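PDB 3FGY: SnoaL-like domain-containing protein from Burkholderia xenovorans LB400, which is of unknown function but has the NTF2-like fold of the SnoaL-like family, and so may bind a small molecule in the pocket of its cone-shaped sheet. Local coordinates for residues A[4-15]-A[75-84]; A[62-70]-A[86-94]. One frame throughout, in Å; residues are numbered along the deposited sequence.

Both contacts involve the hairpin made by strands 65-78 and 81-92, and they lie toward its two ends. Their centres are about 23 Å apart, on opposite sides of the centre of the chain. Along the sequence the segments alternate: 4-15, 62-70, 75-84, 86-94. Contact 1 holds the N-terminal helix 5-20 against the turn end of the hairpin. Contact 2 pairs the other ends of the two strands. The curved sheet therefore has a helix against it at one end and, at the other, helix 50-64, which runs straight into strand 65-78, the outermost strand within this chain. This is consistent with the helix-lined, cone-like NTF2 fold.

Contact 1. Residues A[4-15]-A[75-84]; sequences TQENVQIVKDFF and FVAQGERVLV
Lys12 lies across one face of the Phe75 ring. Its extended chain sets CE 3.9 Å from the ring centroid, 25° off the normal, in a CH-pi contact. Val11 comes to the same ring at its edge, where CG1 is 3.9 Å from Phe75 CE2. Of the two Val11 branches, CG1 stands anti to the backbone N (chi1 171°) and also reaches Val84 CG2, while CG2 meets Val82 tip to tip. Phe15 closes this end: Val84 CG2 and Phe75 CE2 both sit at the edge of its ring. These residues pack helix 5-20 onto one face of the hairpin of strands 65-78 and 81-92, as in NTF2-like proteins, where the N-terminal helix lies against the curved sheet. The axis of residues 5-15 makes 47° with strand 81-84. The other face of the hairpin meets the second subunit, where Leu83 packs on its counterpart. Toward the turn the packing is close. Val8 CG2 and Thr4 CB each lie 3.5 Å from Ala77 CB. Water then bridges the polar groups. One water joins Thr4 OG1 to Ala77 O. Another accepts from Asn7 ND2 at 3.1 Å and donates to Gly79 O, inside the type II' turn from Gln78 to Arg81, and to Arg81 O at its end. Glu80, within the turn, is salt-bridged to Arg110 of strand 98-110.

Contact 2. Residues A[62-70]-A[86-94]; sequences SEMVEISYP and GFATGRVKS
Glu66 and Arg91 face each other as a hydrogen-bonded pair in the antiparallel hairpin of strands 65-78 and 81-92, part of the curved NTF2-like sheet. The backbone is the tight part. Glu66 N donates to Arg91 O at 2.9 Å in an almost straight bond (179°), and Arg91 N returns one to Glu66 O. Ser68 and Thr89 exchange a second such pair. Between them Ile67 lies opposite Gly90, whose lack of a side chain suits the close approach: Gly90 CA is 3.0 Å from Glu66 O. On the face that carries Val65 and Ile67, Ile67 CD1 packs on Ala88 CB in the conformer described. Ile67 also lies near a bound unidentified ligand. Pro70 CG meets the edge of the Phe87 ring at the end away from helix 50-64. The face of Glu66 and Arg91 is the looser, solvent side, held by a salt-bridge network with Lys93. Glu66 and Arg91 run alongside each other, carboxylate and guanidinium planes 58° apart. Arg91 NE donates to Glu66 OE1 at 3.1 Å, and NH2 adds a weak bond to the same oxygen. Lys93 crosses Glu66 at about a right angle after its chain bends at its last torsion (chi4 -90°). Its CD and CE pass Glu63 O and Ser62 O at the end of helix 50-64, and its NZ bridges to the anti lone pair of Glu66 OE2 at 3.1 Å.

Contact 1. Residues A[4-15]-A[75-84]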
ATOM      1  N   THR A   4     -17.365   4.371 -11.361  1.00 18.55           N
ATOM      2  CA  THR A   4     -16.092   4.970 -10.887  1.00 19.81           C
ATOM      3  C   THR A   4     -15.298   5.756 -11.954  1.00 19.90           C
ATOM      4  O   THR A   4     -14.212   6.289 -11.673  1.00 18.75           O
ATOM      5  CB  THR A   4     -15.152   3.869 -10.371  1.00 20.36           C
ATOM      6  OG1 THR A   4     -14.830   2.987 -11.457  1.00 21.90           O
ATOM      7  CG2 THR A   4     -15.797   3.090  -9.232  1.00 20.69           C
ATOM      8  N   GLN A   5     -15.826   5.799 -13.172  1.00 21.45           N
ATOM      9  CA  GLN A   5     -15.115   6.362 -14.320  1.00 23.29           C
ATOM     10  C   GLN A   5     -14.714   7.800 -14.035  1.00 21.79           C
ATOM     11  O   GLN A   5     -13.585   8.219 -14.323  1.00 22.16           O
ATOM     12  CB  GLN A   5     -16.011   6.333 -15.573  1.00 24.28           C
ATOM     13  CG  GLN A   5     -16.684   4.987 -15.874  1.00 34.70           C
ATOM     14  CD  GLN A   5     -15.696   3.895 -16.156  1.00 42.90           C
ATOM     15  OE1 GLN A   5     -15.708   2.843 -15.507  1.00 53.87           O
ATOM     16  NE2 GLN A   5     -14.815   4.133 -17.126  1.00 53.30           N
ATOM     17  N   GLU A   6     -15.654   8.527 -13.438  1.00 20.75           N
ATOM     18  CA  GLU A   6     -15.493   9.943 -13.160  1.00 22.80           C
ATOM     19  C   GLU A   6     -14.444  10.131 -12.080  1.00 20.96           C
ATOM     20  O   GLU A   6     -13.570  10.993 -12.211  1.00 20.93           O
ATOM     21  CB  GLU A   6     -16.824  10.589 -12.733  1.00 21.94           C
ATOM     22  CG  GLU A   6     -18.014  10.390 -13.715  1.00 31.02           C
ATOM     23  CD  GLU A   6     -18.863   9.132 -13.412  1.00 39.97           C
ATOM     24  OE1 GLU A   6     -18.340   7.981 -13.499  1.00 32.02           O
ATOM     25  OE2 GLU A   6     -20.066   9.304 -13.103  1.00 43.21           O
ATOM     26  N   ASN A   7     -14.511   9.319 -11.029  1.00 18.89           N
ATOM     27  CA  ASN A   7     -13.510   9.417  -9.953  1.00 17.40           C
ATOM     28  C   ASN A   7     -12.101   9.118 -10.436  1.00 17.60           C
ATOM     29  O   ASN A   7     -11.146   9.790 -10.042  1.00 17.46           O
ATOM     30  CB  ASN A   7     -13.845   8.486  -8.786  1.00 16.98           C
ATOM     31  CG  ASN A   7     -15.042   8.949  -8.022  1.00 17.22           C
ATOM     32  OD1 ASN A   7     -15.532  10.048  -8.263  1.00 20.70           O
ATOM     33  ND2 ASN A   7     -15.524   8.128  -7.090  1.00 19.19           N
ATOM     34  N   VAL A   8     -11.971   8.118 -11.304  1.00 18.78           N
ATOM     35  CA  VAL A   8     -10.656   7.768 -11.843  1.00 19.23           C
ATOM     36  C   VAL A   8     -10.114   8.933 -12.698  1.00 19.15           C
ATOM     37  O   VAL A   8      -8.922   9.255 -12.623  1.00 20.22           O
ATOM     38  CB  VAL A   8     -10.684   6.457 -12.654  1.00 18.02           C
ATOM     39  CG1 VAL A   8      -9.396   6.299 -13.459  1.00 21.57           C
ATOM     40  CG2 VAL A   8     -10.913   5.266 -11.737  1.00 19.17           C
ATOM     41  N   GLN A   9     -10.975   9.568 -13.486  1.00 16.74           N
ATOM     42  CA  GLN A   9     -10.527  10.700 -14.284  1.00 19.49           C
ATOM     43  C   GLN A   9     -10.080  11.874 -13.402  1.00 18.62           C
ATOM     44  O   GLN A   9      -9.085  12.519 -13.705  1.00 20.12           O
ATOM     45  CB  GLN A   9     -11.604  11.161 -15.253  1.00 17.35           C
ATOM     46  CG  GLN A   9     -11.115  12.209 -16.236  1.00 21.91           C
ATOM     47  CD  GLN A   9      -9.941  11.706 -17.057  1.00 27.58           C
ATOM     48  OE1 GLN A   9     -10.081  10.763 -17.842  1.00 32.44           O
ATOM     49  NE2 GLN A   9      -8.769  12.310 -16.862  1.00 30.14           N
ATOM     50  N   ILE A  10     -10.800  12.127 -12.311  1.00 18.99           N
ATOM     51  CA  ILE A  10     -10.398  13.160 -11.325  1.00 21.53           C
ATOM     52  C   ILE A  10      -9.035  12.873 -10.722  1.00 23.12           C
ATOM     53  O   ILE A  10      -8.199  13.765 -10.587  1.00 23.57           O
ATOM     54  CB  ILE A  10     -11.418  13.276 -10.179  1.00 21.34           C
ATOM     55  CG1 ILE A  10     -12.719  13.891 -10.695  1.00 23.60           C
ATOM     56  CG2 ILE A  10     -10.869  14.120  -9.041  1.00 17.35           C
ATOM     57  CD1 ILE A  10     -13.905  13.637  -9.796  1.00 25.09           C
ATOM     58  N   VAL A  11      -8.803  11.615 -10.354  1.00 21.26           N
ATOM     59  CA  VAL A  11      -7.519  11.238  -9.806  1.00 21.44           C
ATOM     60  C   VAL A  11      -6.431  11.402 -10.874  1.00 25.66           C
ATOM     61  O   VAL A  11      -5.368  11.948 -10.598  1.00 27.80           O
ATOM     62  CB  VAL A  11      -7.553   9.823  -9.207  1.00 21.08           C
ATOM     63  CG1 VAL A  11      -6.156   9.369  -8.842  1.00 20.73           C
ATOM     64  CG2 VAL A  11      -8.476   9.801  -7.985  1.00 16.14           C
ATOM     65  N   LYS A  12      -6.707  10.960 -12.100  1.00 27.65           N
ATOM     66  CA  LYS A  12      -5.797  11.214 -13.226  1.00 29.96           C
ATOM     67  C   LYS A  12      -5.556  12.730 -13.458  1.00 31.30           C
ATOM     68  O   LYS A  12      -4.422  13.136 -13.713  1.00 36.07           O
ATOM     69  CB  LYS A  12      -6.314  10.518 -14.500  1.00 29.54           C
ATOM     70  CG  LYS A  12      -6.226   8.992 -14.426  1.00 26.55           C
ATOM     71  CD  LYS A  12      -6.745   8.306 -15.687  1.00 29.00           C
ATOM     72  CE  LYS A  12      -6.542   6.791 -15.617  1.00 28.72           C
ATOM     73  NZ  LYS A  12      -7.266   6.050 -16.709  1.00 34.51           N
ATOM     74  N   ASP A  13      -6.602  13.547 -13.340  1.00 31.18           N
ATOM     75  CA  ASP A  13      -6.487  15.026 -13.425  1.00 32.09           C
ATOM     76  C   ASP A  13      -5.642  15.603 -12.278  1.00 35.95           C
ATOM     77  O   ASP A  13      -5.012  16.656 -12.429  1.00 37.09           O
ATOM     78  CB  ASP A  13      -7.864  15.703 -13.373  1.00 32.05           C
ATOM     79  CG  ASP A  13      -8.698  15.471 -14.623  1.00 30.49           C
ATOM     80  OD1 ASP A  13      -8.136  15.042 -15.657  1.00 30.20           O
ATOM     81  OD2 ASP A  13      -9.923  15.720 -14.550  1.00 30.76           O
ATOM     82  N   PHE A  14      -5.657  14.913 -11.133  1.00 36.93           N
ATOM     83  CA  PHE A  14      -4.959  15.347  -9.916  1.00 37.25           C
ATOM     84  C   PHE A  14      -3.453  15.305 -10.149  1.00 39.87           C
ATOM     85  O   PHE A  14      -2.763  16.322  -9.984  1.00 39.83           O
ATOM     86  CB  PHE A  14      -5.384  14.451  -8.742  1.00 34.61           C
ATOM     87  CG  PHE A  14      -4.727  14.785  -7.430  1.00 30.06           C
ATOM     88  CD1 PHE A  14      -5.114  15.897  -6.701  1.00 30.77           C
ATOM     89  CD2 PHE A  14      -3.747  13.955  -6.913  1.00 28.87           C
ATOM     90  CE1 PHE A  14      -4.500  16.183  -5.483  1.00 29.99           C
ATOM     91  CE2 PHE A  14      -3.144  14.238  -5.696  1.00 29.87           C
ATOM     92  CZ  PHE A  14      -3.521  15.347  -4.992  1.00 24.44           C
ATOM     93  N   PHE A  15      -2.963  14.145 -10.576  1.00 41.62           N
ATOM     94  CA  PHE A  15      -1.589  14.003 -11.060  1.00 44.49           C
ATOM     95  C   PHE A  15      -1.300  14.794 -12.353  1.00 46.01           C
ATOM     96  O   PHE A  15      -0.155  15.172 -12.613  1.00 45.49           O
ATOM     97  CB  PHE A  15      -1.267  12.541 -11.331  1.00 44.67           C
ATOM     98  CG  PHE A  15      -1.679  11.608 -10.231  1.00 48.48           C
ATOM     99  CD1 PHE A  15      -1.582  11.987  -8.892  1.00 47.92           C
ATOM    100  CD2 PHE A  15      -2.141  10.329 -10.532  1.00 50.98           C
ATOM    101  CE1 PHE A  15      -1.960  11.105  -7.874  1.00 51.72           C
ATOM    102  CE2 PHE A  15      -2.519   9.447  -9.517  1.00 52.15           C
ATOM    103  CZ  PHE A  15      -2.426   9.839  -8.187  1.00 48.17           C
ATOM    104  N   PHE A  75      -4.930   1.726 -11.742  1.00 14.14           N
ATOM    105  CA  PHE A  75      -6.029   2.297 -10.963  1.00 13.67           C
ATOM    106  C   PHE A  75      -7.017   1.184 -10.638  1.00 15.71           C
ATOM    107  O   PHE A  75      -7.497   0.492 -11.555  1.00 21.43           O
ATOM    108  CB  PHE A  75      -6.718   3.432 -11.732  1.00 15.03           C
ATOM    109  CG  PHE A  75      -5.828   4.584 -11.991  1.00 15.68           C
ATOM    110  CD1 PHE A  75      -4.941   4.558 -13.062  1.00 22.65           C
ATOM    111  CD2 PHE A  75      -5.806   5.672 -11.140  1.00 16.68           C
ATOM    112  CE1 PHE A  75      -4.083   5.597 -13.293  1.00 23.36           C
ATOM    113  CE2 PHE A  75      -4.943   6.712 -11.376  1.00 20.88           C
ATOM    114  CZ  PHE A  75      -4.083   6.678 -12.442  1.00 20.77           C
ATOM    115  N   VAL A  76      -7.316   1.026  -9.355  1.00 16.55           N
ATOM    116  CA  VAL A  76      -8.325   0.097  -8.891  1.00 15.78           C
ATOM    117  C   VAL A  76      -9.352   0.912  -8.116  1.00 16.55           C
ATOM    118  O   VAL A  76      -9.012   1.482  -7.074  1.00 16.57           O
ATOM    119  CB  VAL A  76      -7.735  -0.994  -8.000  1.00 17.91           C
ATOM    120  CG1 VAL A  76      -8.843  -1.993  -7.596  1.00 19.24           C
ATOM    121  CG2 VAL A  76      -6.578  -1.700  -8.725  1.00 18.25           C
ATOM    122  N   ALA A  77     -10.586   0.950  -8.631  1.00 17.05           N
ATOM    123  CA  ALA A  77     -11.617   1.873  -8.176  1.00 14.46           C
ATOM    124  C   ALA A  77     -12.898   1.114  -7.792  1.00 15.30           C
ATOM    125  O   ALA A  77     -13.371   0.248  -8.531  1.00 17.72           O
ATOM    126  CB  ALA A  77     -11.933   2.932  -9.287  1.00 15.99           C
ATOM    127  N   GLN A  78     -13.461   1.473  -6.646  1.00 15.43           N
ATOM    128  CA  GLN A  78     -14.737   0.942  -6.199  1.00 15.82           C
ATOM    129  C   GLN A  78     -15.343   1.970  -5.248  1.00 15.56           C
ATOM    130  O   GLN A  78     -14.639   2.547  -4.399  1.00 16.51           O
ATOM    131  CB  GLN A  78     -14.547  -0.425  -5.523  1.00 18.63           C
ATOM    132  CG  GLN A  78     -15.853  -1.145  -5.263  1.00 18.09           C
ATOM    133  CD  GLN A  78     -15.663  -2.556  -4.733  1.00 20.01           C
ATOM    134  OE1 GLN A  78     -14.686  -2.859  -4.065  1.00 15.51           O
ATOM    135  NE2 GLN A  78     -16.649  -3.422  -5.005  1.00 20.72           N
ATOM    136  N   GLY A  79     -16.622   2.261  -5.442  1.00 16.64           N
ATOM    137  CA  GLY A  79     -17.295   3.216  -4.597  1.00 16.60           C
ATOM    138  C   GLY A  79     -16.640   4.577  -4.730  1.00 16.47           C
ATOM    139  O   GLY A  79     -16.406   5.046  -5.839  1.00 18.12           O
ATOM    140  N   GLU A  80     -16.316   5.181  -3.593  1.00 17.16           N
ATOM    141  CA  GLU A  80     -15.685   6.500  -3.572  0.50 19.31           C
ATOM    142  C   GLU A  80     -14.159   6.390  -3.534  1.00 18.22           C
ATOM    143  O   GLU A  80     -13.464   7.388  -3.381  1.00 18.95           O
ATOM    144  CB  GLU A  80     -16.204   7.337  -2.390  0.50 20.61           C
ATOM    145  CG  GLU A  80     -15.693   6.940  -1.007  0.50 21.46           C
ATOM    146  CD  GLU A  80     -16.353   7.728   0.123  0.50 21.89           C
ATOM    147  OE1 GLU A  80     -17.199   8.600  -0.157  0.50 27.73           O
ATOM    148  OE2 GLU A  80     -16.027   7.458   1.294  0.50 28.75           O
ATOM    149  N   ARG A  81     -13.640   5.179  -3.677  1.00 17.81           N
ATOM    150  CA  ARG A  81     -12.219   4.920  -3.513  1.00 16.40           C
ATOM    151  C   ARG A  81     -11.512   4.656  -4.838  1.00 15.42           C
ATOM    152  O   ARG A  81     -12.071   3.996  -5.704  1.00 13.88           O
ATOM    153  CB  ARG A  81     -12.038   3.725  -2.573  1.00 16.36           C
ATOM    154  CG  ARG A  81     -12.726   3.910  -1.219  1.00 18.61           C
ATOM    155  CD  ARG A  81     -11.859   4.706  -0.274  1.00 20.17           C
ATOM    156  NE  ARG A  81     -10.864   3.878   0.425  1.00 21.07           N
ATOM    157  CZ  ARG A  81      -9.729   4.353   0.946  1.00 20.78           C
ATOM    158  NH1 ARG A  81      -9.386   5.624   0.830  1.00 20.17           N
ATOM    159  NH2 ARG A  81      -8.906   3.536   1.569  1.00 22.42           N
ATOM    160  N   VAL A  82     -10.308   5.208  -4.981  1.00 14.90           N
ATOM    161  CA  VAL A  82      -9.414   4.919  -6.084  1.00 14.64           C
ATOM    162  C   VAL A  82      -8.061   4.613  -5.451  1.00 14.14           C
ATOM    163  O   VAL A  82      -7.493   5.447  -4.760  1.00 15.46           O
ATOM    164  CB  VAL A  82      -9.286   6.126  -7.060  1.00 13.77           C
ATOM    165  CG1 VAL A  82      -8.407   5.772  -8.214  1.00 15.72           C
ATOM    166  CG2 VAL A  82     -10.657   6.533  -7.581  1.00 14.18           C
ATOM    167  N   LEU A  83      -7.601   3.380  -5.610  1.00 15.82           N
ATOM    168  CA  LEU A  83      -6.276   3.018  -5.169  1.00 16.12           C
ATOM    169  C   LEU A  83      -5.376   2.995  -6.386  1.00 14.22           C
ATOM    170  O   LEU A  83      -5.692   2.361  -7.406  1.00 16.37           O
ATOM    171  CB  LEU A  83      -6.307   1.687  -4.437  1.00 15.96           C
ATOM    172  CG  LEU A  83      -6.543   1.840  -2.934  1.00 17.95           C
ATOM    173  CD1 LEU A  83      -7.857   2.553  -2.571  1.00 15.87           C
ATOM    174  CD2 LEU A  83      -6.398   0.458  -2.246  1.00 19.05           C
ATOM    175  N   VAL A  84      -4.272   3.726  -6.299  1.00 14.88           N
ATOM    176  CA  VAL A  84      -3.311   3.856  -7.372  1.00 14.62           C
ATOM    177  C   VAL A  84      -2.078   3.034  -6.990  1.00 15.08           C
ATOM    178  O   VAL A  84      -1.476   3.279  -5.936  1.00 14.44           O
ATOM    179  CB  VAL A  84      -2.930   5.334  -7.633  1.00 16.17           C
ATOM    180  CG1 VAL A  84      -2.071   5.420  -8.880  1.00 13.60           C
ATOM    181  CG2 VAL A  84      -4.202   6.210  -7.798  1.00 14.78           C
TER
HETATM  182  O   HOH W   1     -13.981   0.262 -11.202  1.00 37.69           O
HETATM  183  O   HOH W   2     -14.112   5.380  -7.276  1.00 22.48           O

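Contact 2. Residues A[62-70]-A[86-94]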
ATOM      1  N   SER A  62       9.942  18.654  -4.599  1.00 17.28           N
ATOM      2  CA  SER A  62      10.761  19.110  -5.740  1.00 18.43           C
ATOM      3  C   SER A  62      12.188  19.485  -5.314  1.00 19.62           C
ATOM      4  O   SER A  62      13.163  19.280  -6.070  1.00 21.07           O
ATOM      5  CB  SER A  62      10.074  20.292  -6.414  1.00 20.89           C
ATOM      6  OG  SER A  62      10.370  21.520  -5.755  1.00 22.05           O
ATOM      7  N   GLU A  63      12.295  20.032  -4.104  1.00 18.41           N
ATOM      8  CA  GLU A  63      13.565  20.430  -3.534  1.00 21.83           C
ATOM      9  C   GLU A  63      14.414  19.288  -3.001  1.00 18.81           C
ATOM     10  O   GLU A  63      15.647  19.409  -2.979  1.00 19.40           O
ATOM     11  CB  GLU A  63      13.331  21.447  -2.411  1.00 22.39           C
ATOM     12  CG  GLU A  63      12.902  22.789  -2.956  1.00 26.47           C
ATOM     13  CD  GLU A  63      12.480  23.784  -1.891  1.00 26.46           C
ATOM     14  OE1 GLU A  63      12.613  23.488  -0.682  1.00 34.29           O
ATOM     15  OE2 GLU A  63      12.005  24.870  -2.296  1.00 30.91           O
HETATM   16  N   MSE A  64      13.799  18.183  -2.593  1.00 18.85           N
HETATM   17  CA  MSE A  64      14.622  17.192  -1.916  0.50 22.67           C
HETATM   18  C   MSE A  64      14.751  15.854  -2.597  1.00 20.33           C
HETATM   19  O   MSE A  64      15.658  15.111  -2.261  1.00 18.67           O
HETATM   20  CB  MSE A  64      14.185  17.034  -0.478  0.50 23.64           C
HETATM   21  CG  MSE A  64      14.533  18.255   0.319  0.50 27.39           C
HETATM   22 SE   MSE A  64      13.909  18.056   2.082  0.38 30.94          SE
HETATM   23  CE  MSE A  64      15.569  17.586   3.040  0.50 19.43           C
ATOM     24  N   VAL A  65      13.937  15.577  -3.612  1.00 18.09           N
ATOM     25  CA  VAL A  65      13.997  14.266  -4.260  1.00 19.70           C
ATOM     26  C   VAL A  65      13.740  14.372  -5.755  1.00 19.29           C
ATOM     27  O   VAL A  65      12.971  15.228  -6.220  1.00 20.11           O
ATOM     28  CB  VAL A  65      13.034  13.249  -3.609  1.00 19.62           C
ATOM     29  CG1 VAL A  65      11.580  13.560  -3.920  1.00 25.07           C
ATOM     30  CG2 VAL A  65      13.352  11.834  -4.081  1.00 25.52           C
ATOM     31  N   GLU A  66      14.452  13.526  -6.504  1.00 19.18           N
ATOM     32  CA  GLU A  66      14.242  13.316  -7.922  1.00 20.31           C
ATOM     33  C   GLU A  66      13.495  11.999  -8.010  1.00 22.33           C
ATOM     34  O   GLU A  66      13.942  11.003  -7.434  1.00 21.46           O
ATOM     35  CB  GLU A  66      15.588  13.221  -8.638  1.00 20.23           C
ATOM     36  CG  GLU A  66      16.378  14.539  -8.657  1.00 24.01           C
ATOM     37  CD  GLU A  66      17.851  14.381  -8.975  1.00 26.60           C
ATOM     38  OE1 GLU A  66      18.292  13.253  -9.250  1.00 27.40           O
ATOM     39  OE2 GLU A  66      18.583  15.410  -8.963  1.00 26.23           O
ATOM     40  N   ILE A  67      12.333  12.000  -8.657  1.00 22.85           N
ATOM     41  CA  ILE A  67      11.524  10.803  -8.724  0.50 22.72           C
ATOM     42  C   ILE A  67      11.088  10.530 -10.163  1.00 22.78           C
ATOM     43  O   ILE A  67      10.744  11.454 -10.927  1.00 24.33           O
ATOM     44  CB  ILE A  67      10.334  10.858  -7.741  0.50 23.89           C
ATOM     45  CG1 ILE A  67       9.656   9.489  -7.644  0.50 23.38           C
ATOM     46  CG2 ILE A  67       9.362  11.977  -8.133  0.50 22.18           C
ATOM     47  CD1 ILE A  67       8.622   9.391  -6.550  0.50 24.92           C
ATOM     48  N   SER A  68      11.149   9.259 -10.530  1.00 19.44           N
ATOM     49  CA  SER A  68      10.805   8.776 -11.868  0.70 20.61           C
ATOM     50  C   SER A  68       9.825   7.629 -11.739  1.00 18.40           C
ATOM     51  O   SER A  68       9.984   6.781 -10.874  1.00 18.41           O
ATOM     52  CB  SER A  68      12.051   8.236 -12.591  0.70 21.93           C
ATOM     53  OG  SER A  68      12.996   9.250 -12.860  0.70 22.31           O
ATOM     54  N   TYR A  69       8.865   7.559 -12.648  1.00 19.75           N
ATOM     55  CA  TYR A  69       7.912   6.471 -12.693  1.00 21.16           C
ATOM     56  C   TYR A  69       8.127   5.780 -14.042  1.00 20.12           C
ATOM     57  O   TYR A  69       7.747   6.345 -15.079  1.00 22.14           O
ATOM     58  CB  TYR A  69       6.484   7.044 -12.559  1.00 25.66           C
ATOM     59  CG  TYR A  69       6.336   7.986 -11.369  1.00 29.96           C
ATOM     60  CD1 TYR A  69       6.042   7.498 -10.090  1.00 27.24           C
ATOM     61  CD2 TYR A  69       6.552   9.360 -11.515  1.00 29.39           C
ATOM     62  CE1 TYR A  69       5.924   8.366  -8.991  1.00 27.97           C
ATOM     63  CE2 TYR A  69       6.439  10.245 -10.429  1.00 29.45           C
ATOM     64  CZ  TYR A  69       6.136   9.742  -9.164  1.00 31.50           C
ATOM     65  OH  TYR A  69       6.030  10.634  -8.099  1.00 36.47           O
ATOM     66  N   PRO A  70       8.840   4.635 -14.058  1.00 19.23           N
ATOM     67  CA  PRO A  70       9.162   4.011 -15.358  1.00 20.06           C
ATOM     68  C   PRO A  70       7.945   3.570 -16.181  1.00 20.61           C
ATOM     69  O   PRO A  70       8.010   3.604 -17.412  1.00 19.63           O
ATOM     70  CB  PRO A  70      10.028   2.790 -14.998  1.00 22.09           C
ATOM     71  CG  PRO A  70      10.133   2.749 -13.511  1.00 25.77           C
ATOM     72  CD  PRO A  70       9.431   3.916 -12.905  1.00 20.75           C
ATOM     73  N   GLY A  86       1.680   1.644  -8.009  1.00 14.61           N
ATOM     74  CA  GLY A  86       2.777   1.997  -8.894  1.00 18.24           C
ATOM     75  C   GLY A  86       4.149   1.703  -8.350  1.00 18.17           C
ATOM     76  O   GLY A  86       4.301   1.078  -7.303  1.00 15.09           O
ATOM     77  N   PHE A  87       5.137   2.169  -9.094  1.00 17.84           N
ATOM     78  CA  PHE A  87       6.540   1.894  -8.792  1.00 18.10           C
ATOM     79  C   PHE A  87       7.335   3.118  -9.208  1.00 18.96           C
ATOM     80  O   PHE A  87       7.070   3.720 -10.252  1.00 19.23           O
ATOM     81  CB  PHE A  87       7.001   0.621  -9.502  1.00 18.69           C
ATOM     82  CG  PHE A  87       8.476   0.353  -9.385  1.00 21.99           C
ATOM     83  CD1 PHE A  87       9.003  -0.304  -8.288  1.00 21.96           C
ATOM     84  CD2 PHE A  87       9.330   0.764 -10.382  1.00 22.87           C
ATOM     85  CE1 PHE A  87      10.389  -0.542  -8.193  1.00 19.25           C
ATOM     86  CE2 PHE A  87      10.678   0.547 -10.294  1.00 23.03           C
ATOM     87  CZ  PHE A  87      11.212  -0.109  -9.202  1.00 19.54           C
ATOM     88  N   ALA A  88       8.265   3.520  -8.354  1.00 16.43           N
ATOM     89  CA  ALA A  88       9.129   4.663  -8.600  1.00 16.99           C
ATOM     90  C   ALA A  88      10.569   4.307  -8.376  1.00 15.43           C
ATOM     91  O   ALA A  88      10.881   3.433  -7.557  1.00 17.43           O
ATOM     92  CB  ALA A  88       8.780   5.849  -7.664  1.00 16.98           C
ATOM     93  N   THR A  89      11.435   5.015  -9.087  1.00 15.91           N
ATOM     94  CA  THR A  89      12.843   5.049  -8.766  1.00 15.54           C
ATOM     95  C   THR A  89      13.200   6.500  -8.434  1.00 15.69           C
ATOM     96  O   THR A  89      12.571   7.449  -8.928  1.00 15.57           O
ATOM     97  CB  THR A  89      13.710   4.523  -9.909  1.00 16.41           C
ATOM     98  OG1 THR A  89      13.520   5.332 -11.070  1.00 17.04           O
ATOM     99  CG2 THR A  89      13.355   3.072 -10.233  1.00 21.12           C
ATOM    100  N   GLY A  90      14.159   6.706  -7.551  1.00 13.78           N
ATOM    101  CA  GLY A  90      14.504   8.048  -7.175  1.00 16.53           C
ATOM    102  C   GLY A  90      15.898   8.251  -6.639  1.00 17.38           C
ATOM    103  O   GLY A  90      16.655   7.304  -6.437  1.00 15.57           O
ATOM    104  N   ARG A  91      16.215   9.514  -6.405  1.00 16.35           N
ATOM    105  CA  ARG A  91      17.457   9.913  -5.798  1.00 15.94           C
ATOM    106  C   ARG A  91      17.217  11.086  -4.867  1.00 18.04           C
ATOM    107  O   ARG A  91      16.501  12.029  -5.200  1.00 18.72           O
ATOM    108  CB  ARG A  91      18.478  10.251  -6.857  1.00 18.02           C
ATOM    109  CG  ARG A  91      19.864  10.539  -6.293  1.00 16.02           C
ATOM    110  CD  ARG A  91      20.899  10.478  -7.414  1.00 20.68           C
ATOM    111  NE  ARG A  91      20.717  11.580  -8.366  1.00 18.66           N
ATOM    112  CZ  ARG A  91      21.415  11.749  -9.502  1.00 30.00           C
ATOM    113  NH1 ARG A  91      22.381  10.908  -9.877  1.00 25.69           N
ATOM    114  NH2 ARG A  91      21.149  12.792 -10.277  1.00 31.46           N
ATOM    115  N   VAL A  92      17.779  10.982  -3.676  1.00 14.81           N
ATOM    116  CA  VAL A  92      17.663  12.019  -2.664  1.00 14.65           C
ATOM    117  C   VAL A  92      18.753  13.040  -2.898  1.00 15.46           C
ATOM    118  O   VAL A  92      19.940  12.705  -2.939  1.00 15.46           O
ATOM    119  CB  VAL A  92      17.733  11.438  -1.226  1.00 16.02           C
ATOM    120  CG1 VAL A  92      17.688  12.568  -0.199  1.00 15.85           C
ATOM    121  CG2 VAL A  92      16.595  10.459  -0.984  1.00 16.92           C
ATOM    122  N   LYS A  93      18.373  14.294  -3.098  1.00 15.72           N
ATOM    123  CA  LYS A  93      19.344  15.302  -3.511  1.00 17.42           C
ATOM    124  C   LYS A  93      20.440  15.558  -2.466  1.00 16.74           C
ATOM    125  O   LYS A  93      21.610  15.715  -2.830  1.00 18.48           O
ATOM    126  CB  LYS A  93      18.628  16.597  -3.930  1.00 18.17           C
ATOM    127  CG  LYS A  93      17.746  16.492  -5.170  1.00 19.83           C
ATOM    128  CD  LYS A  93      17.301  17.903  -5.618  1.00 21.33           C
ATOM    129  CE  LYS A  93      16.335  17.924  -6.816  1.00 26.63           C
ATOM    130  NZ  LYS A  93      17.002  18.006  -8.198  1.00 32.36           N
ATOM    131  N   SER A  94      20.086  15.589  -1.177  1.00 16.57           N
ATOM    132  CA  SER A  94      21.031  15.998  -0.123  1.00 18.39           C
ATOM    133  C   SER A  94      22.041  14.913   0.194  1.00 18.02           C
ATOM    134  O   SER A  94      23.196  15.195   0.506  1.00 21.10           O
ATOM    135  CB  SER A  94      20.287  16.354   1.161  1.00 18.68           C
ATOM    136  OG  SER A  94      19.611  15.247   1.701  1.00 22.65           O
TER
HETATM  137  O   HOH W   3      17.354  16.110  -0.406  1.00 22.77           O